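Local coordinates for hypothetical protein (Pseudomonas aeruginosa, PDB 2H9F), which probably isomerises methylaconitate, as a member of the PrpF family, at residues V176-D181 against V372-M377. Numbering follows the deposited sequence.
Sequences VLEFLD and VTKAIM
Lys-374 lies alongside Leu-180, its non-hydrogen-bonded partner across two antiparallel strands, and reaches on to Glu-178. Its CB sits 4.1 Å from the carbonyl O of Phe-179, and its CG touches CD2 of Leu-180 at 3.9 Å. With chi2 179° and the later torsions also extended, CD and CE pass OE1 of Glu-178, and NZ ends 3.4 Å from that oxygen, a weak hydrogen bond within a salt bridge. A long lysine suits this place: the methylenes pack on leucine while the ammonium meets a carboxylate, with a long, weak ion pair to Glu-362 as well.

On the other face, the short side chain of Ala-375 packs on CB of Phe-179, whose ring the selenomethionine Met-377 crosses at about a right angle. Long and flexible, Met-377 bends at chi3 (76°) to bring CE to 3.8 Å from CE1 of Phe-179, and SE stands 5.0 Å from the ring centroid, an oblique Met-aromatic contact. The carbonyl O of Ala-375 lies at the ring edge and accepts a hydrogen bond from N of Phe-179, 2.8 Å away.

Reciprocal backbone bonds join Leu-177 with Met-377 and Phe-179 with Ala-375. Beyond the strand end, Asp-181 N still reaches O of Thr-373 at 2.7 Å, from above the carbonyl plane. Val-176, Glu-178 and Leu-180 bond to strand 144-153, completing an antiparallel ladder; strand 369-386 carries a classic beta bulge against 355-366, Thr-373 and Lys-374 standing opposite the single Glu-362.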
ATOM      1  N   VAL A 176     -12.547 -16.968 -16.806  1.00 30.58           N
ATOM      2  CA  VAL A 176     -12.295 -18.343 -16.399  1.00 28.77           C
ATOM      3  C   VAL A 176     -10.872 -18.713 -16.829  1.00 27.14           C
ATOM      4  O   VAL A 176     -10.488 -18.463 -17.965  1.00 27.16           O
ATOM      5  CB  VAL A 176     -13.311 -19.298 -17.109  1.00 30.34           C
ATOM      6  CG1 VAL A 176     -12.975 -20.754 -16.860  1.00 29.04           C
ATOM      7  CG2 VAL A 176     -14.749 -18.958 -16.694  1.00 26.74           C
ATOM      8  N   LEU A 177     -10.105 -19.309 -15.913  1.00 27.36           N
ATOM      9  CA  LEU A 177      -8.764 -19.760 -16.183  1.00 29.65           C
ATOM     10  C   LEU A 177      -8.707 -21.263 -16.135  1.00 30.21           C
ATOM     11  O   LEU A 177      -9.332 -21.852 -15.255  1.00 31.55           O
ATOM     12  CB  LEU A 177      -7.790 -19.222 -15.120  1.00 30.40           C
ATOM     13  CG  LEU A 177      -7.636 -17.703 -14.923  1.00 30.72           C
ATOM     14  CD1 LEU A 177      -6.833 -17.420 -13.647  1.00 32.25           C
ATOM     15  CD2 LEU A 177      -6.997 -17.029 -16.154  1.00 27.52           C
ATOM     16  N   GLU A 178      -7.926 -21.873 -17.035  1.00 31.18           N
ATOM     17  CA  GLU A 178      -7.637 -23.299 -17.001  1.00 33.22           C
ATOM     18  C   GLU A 178      -6.133 -23.499 -16.924  1.00 32.04           C
ATOM     19  O   GLU A 178      -5.419 -23.110 -17.831  1.00 29.24           O
ATOM     20  CB  GLU A 178      -8.117 -24.056 -18.262  1.00 30.97           C
ATOM     21  CG  GLU A 178      -9.475 -23.700 -18.734  1.00 40.40           C
ATOM     22  CD  GLU A 178     -10.001 -24.642 -19.832  1.00 40.65           C
ATOM     23  OE1 GLU A 178      -9.212 -25.300 -20.523  1.00 52.61           O
ATOM     24  OE2 GLU A 178     -11.235 -24.719 -19.973  1.00 61.22           O
ATOM     25  N   PHE A 179      -5.687 -24.126 -15.844  1.00 29.58           N
ATOM     26  CA  PHE A 179      -4.302 -24.483 -15.671  1.00 30.79           C
ATOM     27  C   PHE A 179      -4.136 -25.914 -16.132  1.00 31.47           C
ATOM     28  O   PHE A 179      -4.659 -26.847 -15.520  1.00 31.28           O
ATOM     29  CB  PHE A 179      -3.916 -24.317 -14.209  1.00 30.93           C
ATOM     30  CG  PHE A 179      -3.945 -22.896 -13.743  1.00 30.84           C
ATOM     31  CD1 PHE A 179      -5.132 -22.304 -13.375  1.00 30.90           C
ATOM     32  CD2 PHE A 179      -2.793 -22.131 -13.714  1.00 32.79           C
ATOM     33  CE1 PHE A 179      -5.181 -20.983 -12.953  1.00 35.86           C
ATOM     34  CE2 PHE A 179      -2.825 -20.795 -13.281  1.00 32.60           C
ATOM     35  CZ  PHE A 179      -4.029 -20.232 -12.907  1.00 32.72           C
ATOM     36  N   LEU A 180      -3.423 -26.092 -17.234  1.00 34.27           N
ATOM     37  CA  LEU A 180      -3.251 -27.402 -17.813  1.00 34.71           C
ATOM     38  C   LEU A 180      -2.137 -28.161 -17.108  1.00 36.63           C
ATOM     39  O   LEU A 180      -1.081 -27.604 -16.800  1.00 35.13           O
ATOM     40  CB  LEU A 180      -2.936 -27.298 -19.303  1.00 34.84           C
ATOM     41  CG  LEU A 180      -3.974 -26.542 -20.143  1.00 35.12           C
ATOM     42  CD1 LEU A 180      -3.709 -26.766 -21.656  1.00 26.89           C
ATOM     43  CD2 LEU A 180      -5.401 -26.939 -19.837  1.00 30.10           C
ATOM     44  N   ASP A 181      -2.387 -29.441 -16.856  1.00 38.01           N
ATOM     45  CA  ASP A 181      -1.391 -30.352 -16.261  1.00 42.31           C
ATOM     46  C   ASP A 181      -0.684 -29.707 -15.082  1.00 42.41           C
ATOM     47  O   ASP A 181       0.526 -29.615 -15.068  1.00 38.85           O
ATOM     48  CB  ASP A 181      -0.373 -30.848 -17.314  1.00 42.60           C
ATOM     49  CG  ASP A 181      -1.053 -31.588 -18.516  1.00 52.44           C
ATOM     50  OD1 ASP A 181      -2.000 -32.418 -18.321  1.00 52.30           O
ATOM     51  OD2 ASP A 181      -0.632 -31.319 -19.676  1.00 56.25           O
ATOM     52  N   VAL A 372      -4.158 -35.351 -12.763  1.00 37.05           N
ATOM     53  CA  VAL A 372      -5.003 -34.164 -12.942  1.00 36.30           C
ATOM     54  C   VAL A 372      -4.547 -33.478 -14.214  1.00 35.57           C
ATOM     55  O   VAL A 372      -3.377 -33.179 -14.374  1.00 35.21           O
ATOM     56  CB  VAL A 372      -4.919 -33.170 -11.779  1.00 37.21           C
ATOM     57  CG1 VAL A 372      -5.858 -31.944 -12.024  1.00 37.46           C
ATOM     58  CG2 VAL A 372      -5.252 -33.859 -10.461  1.00 40.84           C
ATOM     59  N   THR A 373      -5.463 -33.255 -15.141  1.00 30.86           N
ATOM     60  CA  THR A 373      -5.099 -32.655 -16.401  1.00 30.41           C
ATOM     61  C   THR A 373      -5.467 -31.178 -16.475  1.00 29.66           C
ATOM     62  O   THR A 373      -4.884 -30.438 -17.287  1.00 28.31           O
ATOM     63  CB  THR A 373      -5.758 -33.409 -17.570  1.00 30.62           C
ATOM     64  OG1 THR A 373      -7.166 -33.429 -17.381  1.00 29.85           O
ATOM     65  CG2 THR A 373      -5.204 -34.829 -17.683  1.00 28.98           C
ATOM     66  N   LYS A 374      -6.431 -30.753 -15.657  1.00 31.83           N
ATOM     67  CA  LYS A 374      -6.818 -29.340 -15.567  1.00 31.80           C
ATOM     68  C   LYS A 374      -7.256 -28.935 -14.177  1.00 31.47           C
ATOM     69  O   LYS A 374      -7.936 -29.690 -13.504  1.00 31.93           O
ATOM     70  CB  LYS A 374      -8.016 -29.020 -16.452  1.00 33.56           C
ATOM     71  CG  LYS A 374      -7.848 -29.235 -17.949  1.00 39.27           C
ATOM     72  CD  LYS A 374      -9.161 -28.877 -18.631  1.00 36.27           C
ATOM     73  CE  LYS A 374      -9.085 -28.902 -20.139  1.00 42.97           C
ATOM     74  NZ  LYS A 374     -10.372 -28.460 -20.735  1.00 41.53           N
ATOM     75  N   ALA A 375      -6.897 -27.709 -13.799  1.00 30.29           N
ATOM     76  CA  ALA A 375      -7.539 -26.968 -12.706  1.00 30.07           C
ATOM     77  C   ALA A 375      -8.244 -25.759 -13.306  1.00 28.47           C
ATOM     78  O   ALA A 375      -7.652 -25.002 -14.053  1.00 30.00           O
ATOM     79  CB  ALA A 375      -6.524 -26.508 -11.695  1.00 27.07           C
ATOM     80  N   ILE A 376      -9.492 -25.560 -12.944  1.00 28.72           N
ATOM     81  CA  ILE A 376     -10.321 -24.513 -13.517  1.00 27.01           C
ATOM     82  C   ILE A 376     -10.877 -23.638 -12.405  1.00 26.37           C
ATOM     83  O   ILE A 376     -11.403 -24.129 -11.402  1.00 26.97           O
ATOM     84  CB  ILE A 376     -11.495 -25.130 -14.344  1.00 27.53           C
ATOM     85  CG1 ILE A 376     -10.951 -26.106 -15.404  1.00 26.80           C
ATOM     86  CG2 ILE A 376     -12.324 -24.022 -15.032  1.00 23.01           C
ATOM     87  CD1 ILE A 376     -11.979 -26.978 -16.052  1.00 28.99           C
HETATM   88  N   MSE A 377     -10.749 -22.326 -12.571  1.00 28.27           N
HETATM   89  CA  MSE A 377     -11.254 -21.357 -11.594  1.00 29.70           C
HETATM   90  C   MSE A 377     -11.587 -20.057 -12.287  1.00 27.85           C
HETATM   91  O   MSE A 377     -11.196 -19.847 -13.420  1.00 28.54           O
HETATM   92  CB  MSE A 377     -10.211 -21.122 -10.534  1.00 30.67           C
HETATM   93  CG  MSE A 377      -8.909 -20.548 -11.110  1.00 34.57           C
HETATM   94 SE   MSE A 377      -7.442 -20.663  -9.852  0.70 35.26          SE
HETATM   95  CE  MSE A 377      -7.012 -22.513  -9.984  1.00 31.39           C
TER